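Local coordinates for protein cadherin-23 (Mus musculus, PDB 5UZ8) that probably mediates calcium-dependent adhesion in the mechanotransduction apparatus of hearing, as an elongated chain of cadherin repeats joined by calcium-binding linkers, at residues A[108-121]-A[136-148]. Numbering follows the deposited sequence. Where two conformers were deposited one is given.
With CA (calcium ion), chain I; CA (calcium ion), chain J; CA (calcium ion), chain K.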
loop_
_atom_site.group_PDB
_atom_site.type_symbol
_atom_site.label_atom_id
_atom_site.label_comp_id
_atom_site.label_asym_id
_atom_site.label_seq_id
_atom_site.Cartn_x
_atom_site.Cartn_y
_atom_site.Cartn_z
ATOM N N ASP A 108 19.574 -6.844 19.215
ATOM C CA ASP A 108 18.389 -6.261 18.589
ATOM C C ASP A 108 17.158 -7.080 18.965
ATOM O O ASP A 108 17.173 -8.325 18.897
ATOM C CB ASP A 108 18.601 -6.302 17.066
ATOM C CG ASP A 108 17.473 -5.683 16.253
ATOM O OD1 ASP A 108 16.869 -4.659 16.677
ATOM O OD2 ASP A 108 17.255 -6.195 15.117
ATOM N N ILE A 109 16.082 -6.391 19.299
ATOM C CA ILE A 109 14.740 -6.997 19.371
ATOM C C ILE A 109 13.848 -6.365 18.300
ATOM O O ILE A 109 14.151 -5.292 17.773
ATOM C CB ILE A 109 14.084 -6.875 20.784
ATOM C CG1 ILE A 109 13.566 -5.465 21.042
ATOM C CG2 ILE A 109 15.041 -7.343 21.877
ATOM C CD1 ILE A 109 12.954 -5.236 22.421
ATOM N N ASN A 110 12.754 -7.028 17.974
ATOM C CA ASN A 110 11.880 -6.571 16.930
ATOM C C ASN A 110 10.891 -5.550 17.477
ATOM O O ASN A 110 9.692 -5.835 17.633
ATOM C CB ASN A 110 11.163 -7.743 16.251
ATOM C CG ASN A 110 10.430 -7.314 14.996
ATOM O OD1 ASN A 110 10.791 -6.317 14.391
ATOM N ND2 ASN A 110 9.415 -8.058 14.600
ATOM N N ASP A 111 11.404 -4.344 17.728
ATOM C CA ASP A 111 10.609 -3.266 18.327
ATOM C C ASP A 111 10.224 -2.135 17.357
ATOM O O ASP A 111 9.652 -1.126 17.793
ATOM C CB ASP A 111 11.267 -2.727 19.619
ATOM C CG ASP A 111 12.677 -2.156 19.420
ATOM O OD1 ASP A 111 13.364 -2.429 18.406
ATOM O OD2 ASP A 111 13.163 -1.482 20.363
ATOM N N ASN A 112 10.504 -2.296 16.072
ATOM C CA ASN A 112 10.064 -1.330 15.070
ATOM C C ASN A 112 9.170 -2.005 14.024
ATOM O O ASN A 112 9.499 -3.084 13.518
ATOM C CB ASN A 112 11.249 -0.658 14.388
ATOM C CG ASN A 112 11.986 0.282 15.336
ATOM O OD1 ASN A 112 11.613 1.451 15.457
ATOM N ND2 ASN A 112 12.965 -0.256 16.072
ATOM N N ASN A 113 8.067 -1.349 13.697
ATOM C CA ASN A 113 7.170 -1.821 12.648
ATOM C C ASN A 113 7.699 -1.358 11.308
ATOM O O ASN A 113 8.263 -0.261 11.233
ATOM C CB ASN A 113 5.776 -1.209 12.797
ATOM C CG ASN A 113 5.032 -1.742 14.003
ATOM O OD1 ASN A 113 5.551 -1.736 15.081
ATOM N ND2 ASN A 113 3.808 -2.207 13.804
ATOM N N PRO A 114 7.372 -2.107 10.232
ATOM C CA PRO A 114 7.548 -1.500 8.901
ATOM C C PRO A 114 6.608 -0.325 8.758
ATOM O O PRO A 114 5.453 -0.390 9.218
ATOM C CB PRO A 114 7.189 -2.617 7.919
ATOM C CG PRO A 114 7.087 -3.855 8.705
ATOM C CD PRO A 114 6.797 -3.452 10.150
ATOM N N ILE A 115 7.107 0.751 8.192
ATOM C CA ILE A 115 6.370 2.024 8.075
ATOM C C ILE A 115 6.400 2.420 6.617
ATOM O O ILE A 115 7.478 2.538 6.028
ATOM C CB ILE A 115 6.990 3.141 8.920
ATOM C CG1 ILE A 115 6.871 2.814 10.424
ATOM C CG2 ILE A 115 6.294 4.483 8.647
ATOM C CD1 ILE A 115 7.731 3.698 11.320
ATOM N N PHE A 116 5.215 2.603 6.028
ATOM C CA PHE A 116 5.139 2.996 4.613
ATOM C C PHE A 116 5.684 4.380 4.352
ATOM O O PHE A 116 5.545 5.253 5.201
ATOM C CB PHE A 116 3.734 2.866 4.087
ATOM C CG PHE A 116 3.372 1.467 3.734
ATOM C CD1 PHE A 116 3.802 0.912 2.545
ATOM C CD2 PHE A 116 2.632 0.686 4.609
ATOM C CE1 PHE A 116 3.472 -0.403 2.214
ATOM C CE2 PHE A 116 2.297 -0.613 4.277
ATOM C CZ PHE A 116 2.724 -1.168 3.098
ATOM N N ASP A 117 6.331 4.578 3.209
ATOM C CA ASP A 117 6.988 5.839 2.846
ATOM C C ASP A 117 5.950 6.949 2.493
ATOM O O ASP A 117 6.290 8.125 2.464
ATOM C CB ASP A 117 7.980 5.631 1.661
ATOM C CG ASP A 117 9.334 4.956 2.063
ATOM O OD1 ASP A 117 9.558 4.580 3.234
ATOM O OD2 ASP A 117 10.216 4.827 1.178
ATOM N N GLN A 118 4.702 6.571 2.181
ATOM C CA GLN A 118 3.621 7.553 1.907
ATOM C C GLN A 118 2.432 7.212 2.772
ATOM O O GLN A 118 2.276 6.048 3.159
ATOM C CB GLN A 118 3.146 7.552 0.454
ATOM C CG GLN A 118 4.218 7.809 -0.562
ATOM C CD GLN A 118 3.744 8.002 -2.023
ATOM O OE1 GLN A 118 4.609 8.204 -2.876
ATOM N NE2 GLN A 118 2.413 7.977 -2.327
ATOM N N PRO A 119 1.580 8.209 3.067
ATOM C CA PRO A 119 0.346 7.959 3.830
ATOM C C PRO A 119 -0.728 7.222 3.006
ATOM O O PRO A 119 -1.624 6.617 3.573
ATOM C CB PRO A 119 -0.101 9.362 4.244
ATOM C CG PRO A 119 0.516 10.293 3.254
ATOM C CD PRO A 119 1.836 9.654 2.905
ATOM N N SER A 120 -0.608 7.299 1.686
ATOM C CA SER A 120 -1.468 6.568 0.780
ATOM C C SER A 120 -0.853 6.631 -0.600
ATOM O O SER A 120 0.152 7.328 -0.821
ATOM C CB SER A 120 -2.932 7.068 0.799
ATOM O OG SER A 120 -3.179 8.180 -0.040
ATOM N N TYR A 121 -1.370 5.785 -1.489
ATOM C CA TYR A 121 -0.862 5.689 -2.871
ATOM C C TYR A 121 -2.021 5.785 -3.799
ATOM O O TYR A 121 -3.132 5.371 -3.441
ATOM C CB TYR A 121 -0.123 4.385 -3.089
ATOM C CG TYR A 121 1.165 4.264 -2.276
ATOM C CD1 TYR A 121 1.139 3.753 -0.988
ATOM C CD2 TYR A 121 2.404 4.645 -2.814
ATOM C CE1 TYR A 121 2.308 3.616 -0.241
ATOM C CE2 TYR A 121 3.596 4.507 -2.081
ATOM C CZ TYR A 121 3.532 3.993 -0.803
ATOM O OH TYR A 121 4.666 3.864 -0.047
ATOM N N LEU A 136 2.112 0.600 -9.818
ATOM C CA LEU A 136 2.881 1.413 -8.879
ATOM C C LEU A 136 3.651 0.490 -7.939
ATOM O O LEU A 136 3.391 -0.706 -7.886
ATOM C CB LEU A 136 1.943 2.291 -8.044
ATOM C CG LEU A 136 1.198 1.444 -7.005
ATOM C CD1 LEU A 136 1.179 2.073 -5.638
ATOM C CD2 LEU A 136 -0.165 1.045 -7.502
ATOM N N ARG A 137 4.593 1.075 -7.218
ATOM C CA ARG A 137 5.356 0.352 -6.222
ATOM C C ARG A 137 5.122 1.012 -4.862
ATOM O O ARG A 137 5.250 2.216 -4.735
ATOM C CB ARG A 137 6.837 0.412 -6.598
ATOM C CG ARG A 137 7.767 -0.398 -5.707
ATOM C CD ARG A 137 9.163 -0.422 -6.323
ATOM N NE ARG A 137 9.390 -1.586 -7.160
ATOM C CZ ARG A 137 10.238 -1.647 -8.185
ATOM N NH1 ARG A 137 10.390 -2.790 -8.853
ATOM N NH2 ARG A 137 10.935 -0.572 -8.553
ATOM N N VAL A 138 4.771 0.216 -3.864
ATOM C CA VAL A 138 4.696 0.662 -2.488
ATOM C C VAL A 138 5.994 0.275 -1.788
ATOM O O VAL A 138 6.579 -0.771 -2.092
ATOM C CB VAL A 138 3.471 0.102 -1.760
ATOM C CG1 VAL A 138 2.204 0.479 -2.521
ATOM C CG2 VAL A 138 3.558 -1.392 -1.506
ATOM N N THR A 139 6.443 1.125 -0.860
ATOM C CA THR A 139 7.653 0.842 -0.108
ATOM C C THR A 139 7.423 1.205 1.361
ATOM O O THR A 139 6.952 2.321 1.677
ATOM C CB THR A 139 8.847 1.663 -0.648
ATOM O OG1 THR A 139 9.082 1.368 -2.040
ATOM C CG2 THR A 139 10.105 1.394 0.158
ATOM N N ALA A 140 7.777 0.272 2.233
ATOM C CA ALA A 140 7.893 0.502 3.671
ATOM C C ALA A 140 9.355 0.328 4.108
ATOM O O ALA A 140 10.138 -0.285 3.392
ATOM C CB ALA A 140 7.013 -0.479 4.397
ATOM N N THR A 141 9.732 0.898 5.256
ATOM C CA THR A 141 11.069 0.714 5.791
ATOM C C THR A 141 10.975 0.222 7.211
ATOM O O THR A 141 9.971 0.471 7.890
ATOM C CB THR A 141 11.859 2.005 5.791
ATOM O OG1 THR A 141 11.184 2.972 6.601
ATOM C CG2 THR A 141 12.028 2.530 4.369
ATOM N N ASP A 142 12.004 -0.474 7.661
ATOM C CA ASP A 142 11.996 -1.054 9.007
ATOM C C ASP A 142 13.358 -0.776 9.670
ATOM O O ASP A 142 14.403 -1.162 9.159
ATOM C CB ASP A 142 11.703 -2.529 8.936
ATOM C CG ASP A 142 11.398 -3.145 10.305
ATOM O OD1 ASP A 142 12.273 -3.099 11.202
ATOM O OD2 ASP A 142 10.335 -3.798 10.467
ATOM N N ALA A 143 13.310 -0.122 10.820
ATOM C CA ALA A 143 14.512 0.322 11.535
ATOM C C ALA A 143 15.297 -0.744 12.321
ATOM O O ALA A 143 16.389 -0.450 12.791
ATOM C CB ALA A 143 14.130 1.480 12.461
ATOM N N ASP A 144 14.793 -1.978 12.413
ATOM C CA ASP A 144 15.531 -3.055 13.066
ATOM C C ASP A 144 16.641 -3.588 12.143
ATOM O O ASP A 144 16.984 -2.946 11.135
ATOM C CB ASP A 144 14.557 -4.159 13.503
ATOM C CG ASP A 144 13.540 -3.657 14.511
ATOM O OD1 ASP A 144 13.946 -3.024 15.503
ATOM O OD2 ASP A 144 12.331 -3.850 14.283
ATOM N N SER A 145 17.197 -4.725 12.509
ATOM C CA SER A 145 18.277 -5.362 11.791
ATOM C C SER A 145 17.951 -6.825 11.471
ATOM O O SER A 145 17.092 -7.453 12.087
ATOM C CB SER A 145 19.566 -5.241 12.589
ATOM O OG SER A 145 19.916 -3.834 12.679
ATOM N N GLY A 146 18.636 -7.344 10.468
ATOM C CA GLY A 146 18.519 -8.746 10.119
ATOM C C GLY A 146 17.075 -9.096 9.794
ATOM O O GLY A 146 16.410 -8.332 9.144
ATOM N N ASN A 147 16.633 -10.272 10.225
ATOM C CA ASN A 147 15.274 -10.763 9.887
ATOM C C ASN A 147 14.166 -9.839 10.377
ATOM O O ASN A 147 13.134 -9.712 9.727
ATOM C CB ASN A 147 15.009 -12.171 10.408
ATOM C CG ASN A 147 14.114 -12.954 9.479
ATOM O OD1 ASN A 147 14.552 -13.259 8.363
ATOM N ND2 ASN A 147 12.883 -13.279 9.895
ATOM N N PHE A 148 14.408 -9.179 11.507
ATOM C CA PHE A 148 13.461 -8.247 12.061
ATOM C C PHE A 148 13.191 -7.020 11.200
ATOM O O PHE A 148 12.221 -6.289 11.454
ATOM C CB PHE A 148 13.957 -7.805 13.450
ATOM C CG PHE A 148 14.024 -8.898 14.468
ATOM C CD1 PHE A 148 13.241 -10.059 14.377
ATOM C CD2 PHE A 148 14.800 -8.717 15.603
ATOM C CE1 PHE A 148 13.281 -11.021 15.366
ATOM C CE2 PHE A 148 14.829 -9.665 16.604
ATOM C CZ PHE A 148 14.078 -10.838 16.492
HETATM CA CA CA I . 10.848 -4.721 12.633
HETATM CA CA CA J . 15.345 -3.163 17.340
HETATM CA CA CA K . 14.946 -0.104 19.680
HETATM O O HOH W 1 13.509 1.359 18.515
HETATM O O HOH W 2 10.557 1.210 11.319
HETATM O O HOH W 3 9.187 4.633 5.653
HETATM O O HOH W 4 14.316 1.203 21.659
#
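The Y121 ring lies over V138, whose CG1 sits 3.8 Å from the ring centroid and 11° off its normal, a CH-pi contact; Q118 CB covers the opposite face. The phenol OH accepts a long, weak but nearly straight bond from T139 N. Were Y121 cut back to an alanine, V138 CG1 would probably lose the ring it packs on and T139 N its weak acceptor. A140 CB rests over one face of F116 while V138 CG2 meets the ring edge. I115 and T141 form an antiparallel hydrogen-bonded pair (I115 N to T141 O and T141 N to I115 O, both 2.9 Å), and D117 N extends the ladder to T139 O.

Beyond the strands, D144 splits its carboxylate between two calcium ions: D144 OD1 binds one at 2.3 Å, with D108, I109 O, D111 and, from the preceding repeat, E21 and E77; D144 OD2 binds the other at 2.4 Å, with N110, N112 O, both oxygens of D142, F148 O and D193. N112 steadies this bridge: N112 ND2 reaches D144 OD1 (3.0 Å, 172°) from above the carboxylate plane, and N112 N uses the syn lone pair of D144 OD2. A trans chi1 of -170° turns N110 OD1 to calcium while N110 CB lies over the F148 ring; N201 also holds the amide. The arrangement is typical of a cadherin inter-repeat calcium linker.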